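Local coordinates for L-lysine 6-oxidase (Marinomonas mediterranea, PDB 3WEU), which oxidises the epsilon-amino group of L-lysine with a cysteine tryptophylquinone cofactor, releasing ammonium and the hydrogen peroxide that makes it antibacterial, at residues H6-V11 against D465-K470; P277-S282 against Q409-G414; S385-N390 against T395-E400; R614-N617 against Q621-E624. All coordinates share one frame; numbering follows the deposited sequence.

Contact 1. Residues H6-V11 against D465-K470; sequences HPSIGV and DAYQIK
Ser8 faces Tyr467 across the contact and spends its hydroxyl on that residue's backbone: OG donates to Tyr467 O at 2.6 Å, approaching 21° out of the carbonyl plane. With OG lying between its own N and carbonyl carbon (chi1 70°), the short serine arm brings its hydroxyl directly to the neighbouring carbonyl, and OG also sits near the plane of the Tyr467 ring, at its edge, 3.7 Å from Tyr467 CB. The backbone of Ser8 adds a second link, through a water that donates to Ser8 O at 2.8 Å and accepts from Ile469 N at 3.0 Å. Main-chain polar groups are thus joined at a spacing too wide for direct pairing. Next along the chain, Ile9 supplies the apolar half. Its CD1 packs against Ile469 CG1 at 3.8 Å, the two branched chains crossing at about a right angle, and its other neighbours include Ile439 of helix 433-439. Gly10 continues the strand by pairing with Trp243 and Val245. On the far side, Tyr467 occupies the third position of a type II beta turn from Asp465 to Gln468, closed by Gln468 N to Asp465 O at 2.9 Å. Its positive phi of 71° is unusual for a tyrosine, but the large ring earns its place by packing against Cys265 and Phe266 of helix 261-272, with OH bonded to Ser262. The whole is a beta turn of the C-terminal family region docked on strand 4-13 of the large mixed N-terminal sheet.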
loop_
_atom_site.group_PDB
_atom_site.type_symbol
_atom_site.label_atom_id
_atom_site.label_comp_id
_atom_site.label_asym_id
_atom_site.label_seq_id
_atom_site.Cartn_x
_atom_site.Cartn_y
_atom_site.Cartn_z
ATOM N N HIS A 6 -35.778 -33.936 -4.791
ATOM C CA HIS A 6 -34.378 -34.285 -5.016
ATOM C C HIS A 6 -33.759 -33.377 -6.080
ATOM O O HIS A 6 -34.424 -33.026 -7.082
ATOM C CB HIS A 6 -34.226 -35.724 -5.409
ATOM C CG HIS A 6 -34.709 -36.674 -4.370
ATOM N ND1 HIS A 6 -34.005 -36.920 -3.212
ATOM C CD2 HIS A 6 -35.828 -37.454 -4.311
ATOM C CE1 HIS A 6 -34.698 -37.763 -2.456
ATOM N NE2 HIS A 6 -35.793 -38.116 -3.115
ATOM N N PRO A 7 -32.476 -33.063 -5.932
ATOM C CA PRO A 7 -31.606 -33.500 -4.808
ATOM C C PRO A 7 -31.993 -32.810 -3.458
ATOM O O PRO A 7 -32.572 -31.740 -3.428
ATOM C CB PRO A 7 -30.224 -32.951 -5.214
ATOM C CG PRO A 7 -30.531 -31.737 -6.028
ATOM C CD PRO A 7 -31.756 -32.172 -6.867
ATOM N N SER A 8 -31.642 -33.435 -2.351
ATOM C CA SER A 8 -31.821 -32.805 -1.021
ATOM C C SER A 8 -30.975 -31.538 -0.831
ATOM O O SER A 8 -31.400 -30.571 -0.123
ATOM C CB SER A 8 -31.539 -33.862 0.056
ATOM O OG SER A 8 -30.174 -34.174 0.076
ATOM N N ILE A 9 -29.787 -31.491 -1.430
ATOM C CA ILE A 9 -28.974 -30.332 -1.392
ATOM C C ILE A 9 -28.525 -30.053 -2.826
ATOM O O ILE A 9 -27.673 -30.730 -3.337
ATOM C CB ILE A 9 -27.753 -30.470 -0.452
ATOM C CG1 ILE A 9 -28.179 -30.737 1.006
ATOM C CG2 ILE A 9 -26.958 -29.180 -0.488
ATOM C CD1 ILE A 9 -27.042 -31.132 1.981
ATOM N N GLY A 10 -29.105 -29.044 -3.463
ATOM C CA GLY A 10 -28.730 -28.725 -4.837
ATOM C C GLY A 10 -27.428 -27.945 -4.910
ATOM O O GLY A 10 -27.021 -27.297 -3.949
ATOM N N VAL A 11 -26.786 -28.005 -6.072
ATOM C CA VAL A 11 -25.557 -27.317 -6.275
ATOM C C VAL A 11 -25.552 -26.611 -7.585
ATOM O O VAL A 11 -25.715 -27.248 -8.594
ATOM C CB VAL A 11 -24.372 -28.319 -6.208
ATOM C CG1 VAL A 11 -23.051 -27.628 -6.588
ATOM C CG2 VAL A 11 -24.317 -28.941 -4.811
ATOM N N ASP A 465 -32.482 -35.344 8.996
ATOM C CA ASP A 465 -32.176 -36.755 8.823
ATOM C C ASP A 465 -30.997 -36.805 7.832
ATOM O O ASP A 465 -30.558 -35.755 7.322
ATOM C CB ASP A 465 -33.407 -37.481 8.228
ATOM C CG ASP A 465 -33.380 -38.973 8.426
ATOM O OD1 ASP A 465 -32.340 -39.624 8.759
ATOM O OD2 ASP A 465 -34.459 -39.557 8.181
ATOM N N ALA A 466 -30.461 -37.981 7.576
ATOM C CA ALA A 466 -29.322 -38.134 6.687
ATOM C C ALA A 466 -29.614 -37.419 5.349
ATOM O O ALA A 466 -30.705 -37.590 4.811
ATOM C CB ALA A 466 -29.085 -39.601 6.435
ATOM N N TYR A 467 -28.665 -36.581 4.910
ATOM C CA TYR A 467 -28.719 -35.808 3.669
ATOM C C TYR A 467 -29.725 -34.661 3.663
ATOM O O TYR A 467 -29.907 -34.038 2.636
ATOM C CB TYR A 467 -28.956 -36.707 2.446
ATOM C CG TYR A 467 -27.722 -37.478 1.970
ATOM C CD1 TYR A 467 -27.353 -38.657 2.602
ATOM C CD2 TYR A 467 -26.927 -37.017 0.904
ATOM C CE1 TYR A 467 -26.239 -39.390 2.209
ATOM C CE2 TYR A 467 -25.821 -37.733 0.512
ATOM C CZ TYR A 467 -25.499 -38.929 1.130
ATOM O OH TYR A 467 -24.400 -39.691 0.752
ATOM N N GLN A 468 -30.465 -34.454 4.757
ATOM C CA GLN A 468 -31.546 -33.452 4.744
ATOM C C GLN A 468 -31.354 -32.342 5.716
ATOM O O GLN A 468 -31.373 -32.593 6.923
ATOM C CB GLN A 468 -32.815 -34.134 5.142
ATOM C CG GLN A 468 -33.447 -35.027 4.142
ATOM C CD GLN A 468 -34.823 -35.474 4.682
ATOM O OE1 GLN A 468 -35.405 -34.866 5.655
ATOM N NE2 GLN A 468 -35.327 -36.534 4.099
ATOM N N ILE A 469 -31.199 -31.139 5.198
ATOM C CA ILE A 469 -30.956 -29.963 6.011
ATOM C C ILE A 469 -32.245 -29.586 6.754
ATOM O O ILE A 469 -33.295 -29.461 6.137
ATOM C CB ILE A 469 -30.507 -28.785 5.167
ATOM C CG1 ILE A 469 -29.184 -29.122 4.451
ATOM C CG2 ILE A 469 -30.403 -27.514 6.015
ATOM C CD1 ILE A 469 -27.997 -29.474 5.369
ATOM N N LYS A 470 -32.135 -29.435 8.062
ATOM C CA LYS A 470 -33.246 -28.939 8.874
ATOM C C LYS A 470 -33.444 -27.489 8.669
ATOM O O LYS A 470 -32.505 -26.701 8.735
ATOM C CB LYS A 470 -32.864 -29.179 10.361
ATOM C CG LYS A 470 -34.008 -28.857 11.346
ATOM C CD LYS A 470 -33.491 -28.955 12.777
ATOM C CE LYS A 470 -33.504 -30.358 13.354
ATOM N NZ LYS A 470 -32.358 -30.574 14.297
HETATM O O HOH W 1 -32.350 -31.045 2.456
#

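Contact 2. Residues P277-S282 against Q409-G414; sequences PDMYDS and QLFLLG. With EDO (1,2-ethanediol), chain O.
Met279 alone serves the first segment here, sending one flexible thioether to two consecutive residues of a helix, Phe411 and Leu412. The contact is entirely apolar apart from the sulfur. Met279 CG comes within 3.6 Å of Phe411 CE2, approaching the ring obliquely, while SD lies 5.2 Å from the ring centroid and 69° off its normal, a slanting Met-aromatic contact. The two side chains slide past each other in opposite directions. Met279 runs extended through CG and SD and then bends at its last torsion (chi3 -62°), which carries the methyl to Leu412: CE and Leu412 CD2 are 4.1 Å apart, and SD stands at a similar distance from the same methyl. An unbranched, pliable chain suits this place because it must follow both a flat ring and a branched aliphatic group. Beside it, Tyr280 turns elsewhere; its OH shares a hydrogen bond of 2.8 Å with O2 of a 1,2-ethanediol, probably from the crystallisation liquor, which also bonds Arg271. Around the contact, Tyr287 stacks on the Phe411 ring and meets Tyr280 edge-to-face, so Tyr287, on strand 286-287, the antiparallel partner of 280-281, links the two rings. Met279 also touches Phe266 of helix 261-272, and Leu412 rests on Asp298 of helix 295-308, so helix 407-418 meets both helix 295-308 and the small two-stranded sheet.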
loop_
_atom_site.group_PDB
_atom_site.type_symbol
_atom_site.label_atom_id
_atom_site.label_comp_id
_atom_site.label_asym_id
_atom_site.label_seq_id
_atom_site.Cartn_x
_atom_site.Cartn_y
_atom_site.Cartn_z
ATOM N N PRO A 277 -28.157 -49.460 9.712
ATOM C CA PRO A 277 -28.136 -50.182 11.002
ATOM C C PRO A 277 -27.193 -51.336 11.021
ATOM O O PRO A 277 -26.608 -51.605 12.052
ATOM C CB PRO A 277 -29.589 -50.704 11.142
ATOM C CG PRO A 277 -30.421 -49.729 10.362
ATOM C CD PRO A 277 -29.519 -49.340 9.155
ATOM N N ASP A 278 -27.010 -52.012 9.890
ATOM C CA ASP A 278 -26.033 -53.112 9.845
ATOM C C ASP A 278 -24.564 -52.686 10.006
ATOM O O ASP A 278 -23.711 -53.514 10.309
ATOM C CB ASP A 278 -26.164 -53.907 8.544
ATOM C CG ASP A 278 -27.454 -54.730 8.466
ATOM O OD1 ASP A 278 -28.100 -54.944 9.493
ATOM O OD2 ASP A 278 -27.836 -55.092 7.341
ATOM N N MET A 279 -24.254 -51.420 9.750
ATOM C CA MET A 279 -22.876 -50.950 9.762
ATOM C C MET A 279 -22.481 -50.374 11.089
ATOM O O MET A 279 -21.288 -50.400 11.476
ATOM C CB MET A 279 -22.681 -49.853 8.691
ATOM C CG MET A 279 -21.235 -49.749 8.299
ATOM S SD MET A 279 -20.829 -48.292 7.314
ATOM C CE MET A 279 -21.781 -48.508 5.861
ATOM N N TYR A 280 -23.462 -49.834 11.802
ATOM C CA TYR A 280 -23.137 -49.079 13.007
ATOM C C TYR A 280 -24.204 -49.293 14.044
ATOM O O TYR A 280 -25.362 -49.262 13.713
ATOM C CB TYR A 280 -23.106 -47.598 12.664
ATOM C CG TYR A 280 -22.625 -46.672 13.707
ATOM C CD1 TYR A 280 -23.555 -46.004 14.540
ATOM C CD2 TYR A 280 -21.267 -46.358 13.815
ATOM C CE1 TYR A 280 -23.154 -45.131 15.498
ATOM C CE2 TYR A 280 -20.852 -45.450 14.761
ATOM C CZ TYR A 280 -21.796 -44.841 15.604
ATOM O OH TYR A 280 -21.425 -43.930 16.560
ATOM N N ASP A 281 -23.773 -49.464 15.283
ATOM C CA ASP A 281 -24.695 -49.741 16.404
ATOM C C ASP A 281 -24.928 -48.448 17.145
ATOM O O ASP A 281 -24.074 -47.985 17.883
ATOM C CB ASP A 281 -24.023 -50.731 17.327
ATOM C CG ASP A 281 -24.917 -51.167 18.474
ATOM O OD1 ASP A 281 -25.826 -50.426 18.861
ATOM O OD2 ASP A 281 -24.670 -52.279 18.971
ATOM N N SER A 282 -26.058 -47.812 16.888
ATOM C CA SER A 282 -26.330 -46.501 17.438
ATOM C C SER A 282 -26.471 -46.605 18.975
ATOM O O SER A 282 -25.991 -45.757 19.719
ATOM C CB SER A 282 -27.595 -45.926 16.775
ATOM O OG SER A 282 -27.502 -45.956 15.321
ATOM N N GLN A 409 -15.637 -44.036 5.590
ATOM C CA GLN A 409 -14.749 -44.557 4.594
ATOM C C GLN A 409 -13.706 -45.422 5.214
ATOM O O GLN A 409 -13.352 -46.463 4.696
ATOM C CB GLN A 409 -14.088 -43.422 3.827
ATOM C CG GLN A 409 -15.021 -42.573 3.025
ATOM C CD GLN A 409 -14.297 -41.382 2.395
ATOM O OE1 GLN A 409 -13.674 -40.562 3.113
ATOM N NE2 GLN A 409 -14.307 -41.325 1.069
ATOM N N LEU A 410 -13.145 -44.971 6.313
ATOM C CA LEU A 410 -12.002 -45.705 6.873
ATOM C C LEU A 410 -12.457 -47.020 7.521
ATOM O O LEU A 410 -11.784 -48.065 7.397
ATOM C CB LEU A 410 -11.281 -44.826 7.851
ATOM C CG LEU A 410 -10.055 -45.419 8.493
ATOM C CD1 LEU A 410 -8.905 -45.537 7.486
ATOM C CD2 LEU A 410 -9.578 -44.661 9.722
ATOM N N PHE A 411 -13.639 -47.004 8.135
ATOM C CA PHE A 411 -14.202 -48.240 8.663
ATOM C C PHE A 411 -14.329 -49.310 7.536
ATOM O O PHE A 411 -13.927 -50.459 7.655
ATOM C CB PHE A 411 -15.581 -47.999 9.266
ATOM C CG PHE A 411 -16.295 -49.263 9.542
ATOM C CD1 PHE A 411 -15.800 -50.110 10.508
ATOM C CD2 PHE A 411 -17.326 -49.672 8.745
ATOM C CE1 PHE A 411 -16.394 -51.337 10.751
ATOM C CE2 PHE A 411 -17.930 -50.884 8.973
ATOM C CZ PHE A 411 -17.459 -51.740 9.973
ATOM N N LEU A 412 -14.886 -48.893 6.423
ATOM C CA LEU A 412 -15.057 -49.781 5.311
ATOM C C LEU A 412 -13.748 -50.259 4.726
ATOM O O LEU A 412 -13.588 -51.442 4.390
ATOM C CB LEU A 412 -15.974 -49.143 4.273
ATOM C CG LEU A 412 -17.413 -48.829 4.651
ATOM C CD1 LEU A 412 -18.147 -47.922 3.684
ATOM C CD2 LEU A 412 -18.214 -50.109 4.735
ATOM N N LEU A 413 -12.753 -49.385 4.670
ATOM C CA LEU A 413 -11.440 -49.788 4.260
ATOM C C LEU A 413 -10.820 -50.847 5.179
ATOM O O LEU A 413 -10.238 -51.816 4.717
ATOM C CB LEU A 413 -10.492 -48.545 4.053
ATOM C CG LEU A 413 -9.200 -48.869 3.297
ATOM C CD1 LEU A 413 -9.460 -49.197 1.821
ATOM C CD2 LEU A 413 -8.239 -47.682 3.399
ATOM N N GLY A 414 -11.045 -50.716 6.478
ATOM C CA GLY A 414 -10.580 -51.671 7.477
ATOM C C GLY A 414 -11.296 -53.022 7.342
ATOM O O GLY A 414 -10.682 -54.058 7.595
HETATM C C1 EDO O . -18.584 -40.552 16.935
HETATM O O1 EDO O . -19.765 -40.797 16.164
HETATM C C2 EDO O . -18.458 -41.850 17.685
HETATM O O2 EDO O . -18.822 -42.916 16.779
#

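Contact 3. Residues S385-N390 against T395-E400; sequences SVSSSN and TDNVVE
Asn397 ties together the two arms of an irregular hairpin-like loop between strands 381-382 and 400-402, whose arms run nearly antiparallel without forming regular strands. Its CB lies 3.3 Å from Ser389 O and as close to Ser388 O, and with CG anti to its backbone N (chi1 -175°) the amide reaches across to the other arm. At the tip, ND2 uses both hydrogens: it donates to Ser387 OG at 2.9 Å, 4° from the amide plane, and to Ser388 O at 2.9 Å, above that carbonyl's plane but along a nearly straight N-H (167°). OD1 faces the other way and takes a bond from Asn103. Asparagine suits the site because one short side chain offers two donors and an acceptor. Ser387 OG is bonded to Glu101 as well, and the backbone of the same asparagine adds Asn397 N to Ser389 O at 2.9 Å. Val399 lays its CG2 methyl against the opposite backbone, 3.8 Å from Ser387 O. Farther back, Ser385 touches Trp580, the neighbour of the quinone residue Trp581. Near the loop's turn, a water lies 2.7 Å from Ser389 OG and donates to Thr395 O at 2.7 Å.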
loop_
_atom_site.group_PDB
_atom_site.type_symbol
_atom_site.label_atom_id
_atom_site.label_comp_id
_atom_site.label_asym_id
_atom_site.label_seq_id
_atom_site.Cartn_x
_atom_site.Cartn_y
_atom_site.Cartn_z
ATOM N N SER A 385 -3.578 -27.008 9.127
ATOM C CA SER A 385 -2.153 -26.974 8.958
ATOM C C SER A 385 -1.612 -25.525 8.999
ATOM O O SER A 385 -0.477 -25.304 8.629
ATOM C CB SER A 385 -1.800 -27.566 7.590
ATOM O OG SER A 385 -2.608 -26.940 6.555
ATOM N N VAL A 386 -2.458 -24.582 9.361
ATOM C CA VAL A 386 -2.228 -23.151 9.218
ATOM C C VAL A 386 -1.864 -22.469 10.532
ATOM O O VAL A 386 -0.890 -21.678 10.600
ATOM C CB VAL A 386 -3.508 -22.502 8.637
ATOM C CG1 VAL A 386 -3.324 -21.008 8.483
ATOM C CG2 VAL A 386 -3.745 -23.076 7.214
ATOM N N SER A 387 -2.601 -22.763 11.587
ATOM C CA SER A 387 -2.335 -22.066 12.902
ATOM C C SER A 387 -1.892 -23.034 14.004
ATOM O O SER A 387 -2.320 -24.167 14.055
ATOM C CB SER A 387 -3.591 -21.270 13.319
ATOM O OG SER A 387 -4.720 -22.146 13.423
ATOM N N SER A 388 -0.969 -22.604 14.840
ATOM C CA SER A 388 -0.461 -23.434 15.908
ATOM C C SER A 388 -1.358 -23.449 17.114
ATOM O O SER A 388 -2.301 -22.652 17.227
ATOM C CB SER A 388 0.915 -22.853 16.349
ATOM O OG SER A 388 1.880 -22.903 15.343
ATOM N N SER A 389 -1.015 -24.294 18.074
ATOM C CA SER A 389 -1.748 -24.426 19.337
ATOM C C SER A 389 -1.844 -23.093 20.053
ATOM O O SER A 389 -2.829 -22.857 20.759
ATOM C CB SER A 389 -1.030 -25.417 20.267
ATOM O OG SER A 389 0.309 -25.011 20.579
ATOM N N ASN A 390 -0.820 -22.233 19.866
ATOM C CA ASN A 390 -0.719 -20.980 20.617
ATOM C C ASN A 390 -1.060 -19.724 19.863
ATOM O O ASN A 390 -0.644 -18.655 20.258
ATOM C CB ASN A 390 0.651 -20.822 21.295
ATOM C CG ASN A 390 1.791 -20.706 20.310
ATOM O OD1 ASN A 390 1.702 -21.201 19.189
ATOM N ND2 ASN A 390 2.883 -20.122 20.734
ATOM N N THR A 395 -4.025 -21.254 24.064
ATOM C CA THR A 395 -2.922 -22.182 24.237
ATOM C C THR A 395 -3.336 -23.561 23.773
ATOM O O THR A 395 -2.524 -24.476 23.772
ATOM C CB THR A 395 -2.428 -22.263 25.710
ATOM O OG1 THR A 395 -3.541 -22.572 26.526
ATOM C CG2 THR A 395 -1.800 -20.956 26.194
ATOM N N ASP A 396 -4.568 -23.720 23.341
ATOM C CA ASP A 396 -5.059 -25.016 22.977
ATOM C C ASP A 396 -5.893 -25.003 21.652
ATOM O O ASP A 396 -6.845 -25.744 21.499
ATOM C CB ASP A 396 -5.846 -25.649 24.089
ATOM C CG ASP A 396 -6.995 -24.836 24.519
ATOM O OD1 ASP A 396 -7.258 -23.778 23.935
ATOM O OD2 ASP A 396 -7.595 -25.263 25.513
ATOM N N ASN A 397 -5.485 -24.129 20.741
ATOM C CA ASN A 397 -6.076 -24.077 19.398
ATOM C C ASN A 397 -5.961 -25.462 18.747
ATOM O O ASN A 397 -4.887 -26.116 18.823
ATOM C CB ASN A 397 -5.319 -23.048 18.617
ATOM C CG ASN A 397 -5.919 -22.812 17.243
ATOM O OD1 ASN A 397 -7.169 -22.785 17.053
ATOM N ND2 ASN A 397 -5.019 -22.730 16.246
ATOM N N VAL A 398 -7.035 -25.919 18.132
ATOM C CA VAL A 398 -7.057 -27.275 17.553
ATOM C C VAL A 398 -6.237 -27.283 16.269
ATOM O O VAL A 398 -6.447 -26.413 15.374
ATOM C CB VAL A 398 -8.476 -27.705 17.264
ATOM C CG1 VAL A 398 -8.570 -29.067 16.561
ATOM C CG2 VAL A 398 -9.264 -27.797 18.592
ATOM N N VAL A 399 -5.365 -28.279 16.196
ATOM C CA VAL A 399 -4.470 -28.509 15.038
ATOM C C VAL A 399 -4.914 -29.804 14.359
ATOM O O VAL A 399 -5.284 -30.776 14.992
ATOM C CB VAL A 399 -3.034 -28.658 15.539
ATOM C CG1 VAL A 399 -2.055 -29.157 14.491
ATOM C CG2 VAL A 399 -2.585 -27.337 16.116
ATOM N N GLU A 400 -4.875 -29.819 13.025
ATOM C CA GLU A 400 -5.081 -31.072 12.298
ATOM C C GLU A 400 -4.287 -30.967 10.999
ATOM O O GLU A 400 -4.728 -30.396 10.033
ATOM C CB GLU A 400 -6.560 -31.335 12.048
ATOM C CG GLU A 400 -6.769 -32.699 11.484
ATOM C CD GLU A 400 -8.062 -32.815 10.729
ATOM O OE1 GLU A 400 -9.075 -33.214 11.401
ATOM O OE2 GLU A 400 -8.103 -32.513 9.479
HETATM O O HOH W 2 0.044 -23.914 22.997
#

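Contact 4. Residues R614-N617 against Q621-E624; sequences RGIN and QMVE
The carboxamide of Gln621 meets Asn617 through its oxygen: Asn617 N-H points to Gln621 OE1 at 2.8 Å, coming from above the carbonyl plane, 36° out of it. The other flat groups have partners beyond the two segments; the amide of Asn617 gives its ND2 to Phe679 O, while the guanidinium of Arg614 makes a cation-pi contact with the Phe679 ring and a salt bridge with Glu647. This is a loop folded back onto the first turn of the helix it leads into, 619-625, where Ser618 OG also takes a bond from Gln621 N. A glutamine fits because its chain, extended beyond CG, is long enough for OE1 to reach back to a main-chain N-H four residues earlier. Gly615 makes the bend at a positive phi of 98°, a backbone shape that suits glycine, which has no CB to meet the preceding carbonyl oxygen. Beside the polar link, Ile616 sets CG2 against the helix backbone, 3.5 Å from Met622 N, in a buried spot that suits a branched aliphatic group. Met622, also packed on helix 510-515, curls round that methyl. Bent at chi2 (66°) and chi3, it brings both SD and CE to 4.1 Å from Ile616 CG2, with its CB at 3.7 Å from the same carbon.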
loop_
_atom_site.group_PDB
_atom_site.type_symbol
_atom_site.label_atom_id
_atom_site.label_comp_id
_atom_site.label_asym_id
_atom_site.label_seq_id
_atom_site.Cartn_x
_atom_site.Cartn_y
_atom_site.Cartn_z
ATOM N N ARG A 614 -0.807 -19.693 -13.268
ATOM C CA ARG A 614 0.325 -18.862 -13.672
ATOM C C ARG A 614 -0.273 -17.555 -14.225
ATOM O O ARG A 614 -1.196 -17.552 -15.022
ATOM C CB ARG A 614 1.168 -19.577 -14.656
ATOM C CG ARG A 614 0.465 -19.962 -15.979
ATOM C CD ARG A 614 1.177 -21.044 -16.737
ATOM N NE ARG A 614 0.441 -21.361 -17.940
ATOM C CZ ARG A 614 -0.688 -22.072 -17.978
ATOM N NH1 ARG A 614 -1.257 -22.555 -16.863
ATOM N NH2 ARG A 614 -1.282 -22.287 -19.180
ATOM N N GLY A 615 0.316 -16.444 -13.812
ATOM C CA GLY A 615 -0.118 -15.153 -14.249
ATOM C C GLY A 615 -1.039 -14.423 -13.292
ATOM O O GLY A 615 -1.169 -13.204 -13.358
ATOM N N ILE A 616 -1.723 -15.172 -12.438
ATOM C CA ILE A 616 -2.545 -14.602 -11.371
ATOM C C ILE A 616 -1.630 -14.511 -10.188
ATOM O O ILE A 616 -1.475 -15.448 -9.424
ATOM C CB ILE A 616 -3.703 -15.481 -10.968
ATOM C CG1 ILE A 616 -4.517 -15.888 -12.150
ATOM C CG2 ILE A 616 -4.640 -14.734 -9.986
ATOM C CD1 ILE A 616 -5.396 -14.849 -12.703
ATOM N N ASN A 617 -0.935 -13.397 -10.103
ATOM C CA ASN A 617 0.210 -13.264 -9.189
ATOM C C ASN A 617 -0.168 -12.659 -7.807
ATOM O O ASN A 617 0.683 -12.586 -6.926
ATOM C CB ASN A 617 1.295 -12.435 -9.835
ATOM C CG ASN A 617 2.019 -13.222 -10.934
ATOM O OD1 ASN A 617 2.568 -14.298 -10.651
ATOM N ND2 ASN A 617 2.054 -12.701 -12.152
ATOM N N GLN A 621 -5.698 -10.005 -8.155
ATOM C CA GLN A 621 -5.860 -10.428 -9.531
ATOM C C GLN A 621 -6.788 -11.620 -9.619
ATOM O O GLN A 621 -7.487 -11.750 -10.618
ATOM C CB GLN A 621 -4.502 -10.750 -10.147
ATOM C CG GLN A 621 -3.719 -9.487 -10.407
ATOM C CD GLN A 621 -2.250 -9.746 -10.569
ATOM O OE1 GLN A 621 -1.821 -10.847 -10.968
ATOM N NE2 GLN A 621 -1.432 -8.728 -10.302
ATOM N N MET A 622 -6.823 -12.459 -8.580
ATOM C CA MET A 622 -7.745 -13.589 -8.576
ATOM C C MET A 622 -9.163 -13.113 -8.428
ATOM O O MET A 622 -10.128 -13.571 -9.125
ATOM C CB MET A 622 -7.390 -14.609 -7.523
ATOM C CG MET A 622 -8.253 -15.887 -7.592
ATOM S SD MET A 622 -7.994 -16.869 -9.099
ATOM C CE MET A 622 -6.673 -17.938 -8.537
ATOM N N VAL A 623 -9.331 -12.091 -7.612
ATOM C CA VAL A 623 -10.640 -11.502 -7.486
ATOM C C VAL A 623 -11.208 -10.976 -8.814
ATOM O O VAL A 623 -12.385 -11.139 -9.097
ATOM C CB VAL A 623 -10.612 -10.379 -6.407
ATOM C CG1 VAL A 623 -11.940 -9.629 -6.385
ATOM C CG2 VAL A 623 -10.405 -10.991 -5.059
ATOM N N GLU A 624 -10.369 -10.403 -9.627
ATOM C CA GLU A 624 -10.785 -9.806 -10.924
ATOM C C GLU A 624 -10.798 -10.858 -12.061
ATOM O O GLU A 624 -11.720 -10.862 -12.896
ATOM C CB GLU A 624 -9.828 -8.692 -11.302
ATOM C CG GLU A 624 -10.330 -8.000 -12.575
ATOM C CD GLU A 624 -9.636 -6.696 -12.898
ATOM O OE1 GLU A 624 -8.631 -6.329 -12.265
ATOM O OE2 GLU A 624 -10.094 -6.040 -13.835
#

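In the fold
Along the chain the first three contacts are nested: contact 3 lies inside the loop closed by contact 2, which lies inside that of contact 1, and contact 4 follows in series. All four are separate, with centres 22 to 43 Å apart. Contacts 1 and 2 are the nearest pair and share helix 261-272, since Tyr467 and Met279 both touch Phe266. Contacts 3 and 4, centres 30 Å apart, each reach an element next in sequence to one half of the cofactor: Ser385 touches Trp580, beside Trp581, and Met622 rests on helix 510-515, just before Cys516. Contacts 1 and 2 join parts far apart in sequence, contact 1 reaching the N-terminal sheet, while contacts 3 and 4 are local folds.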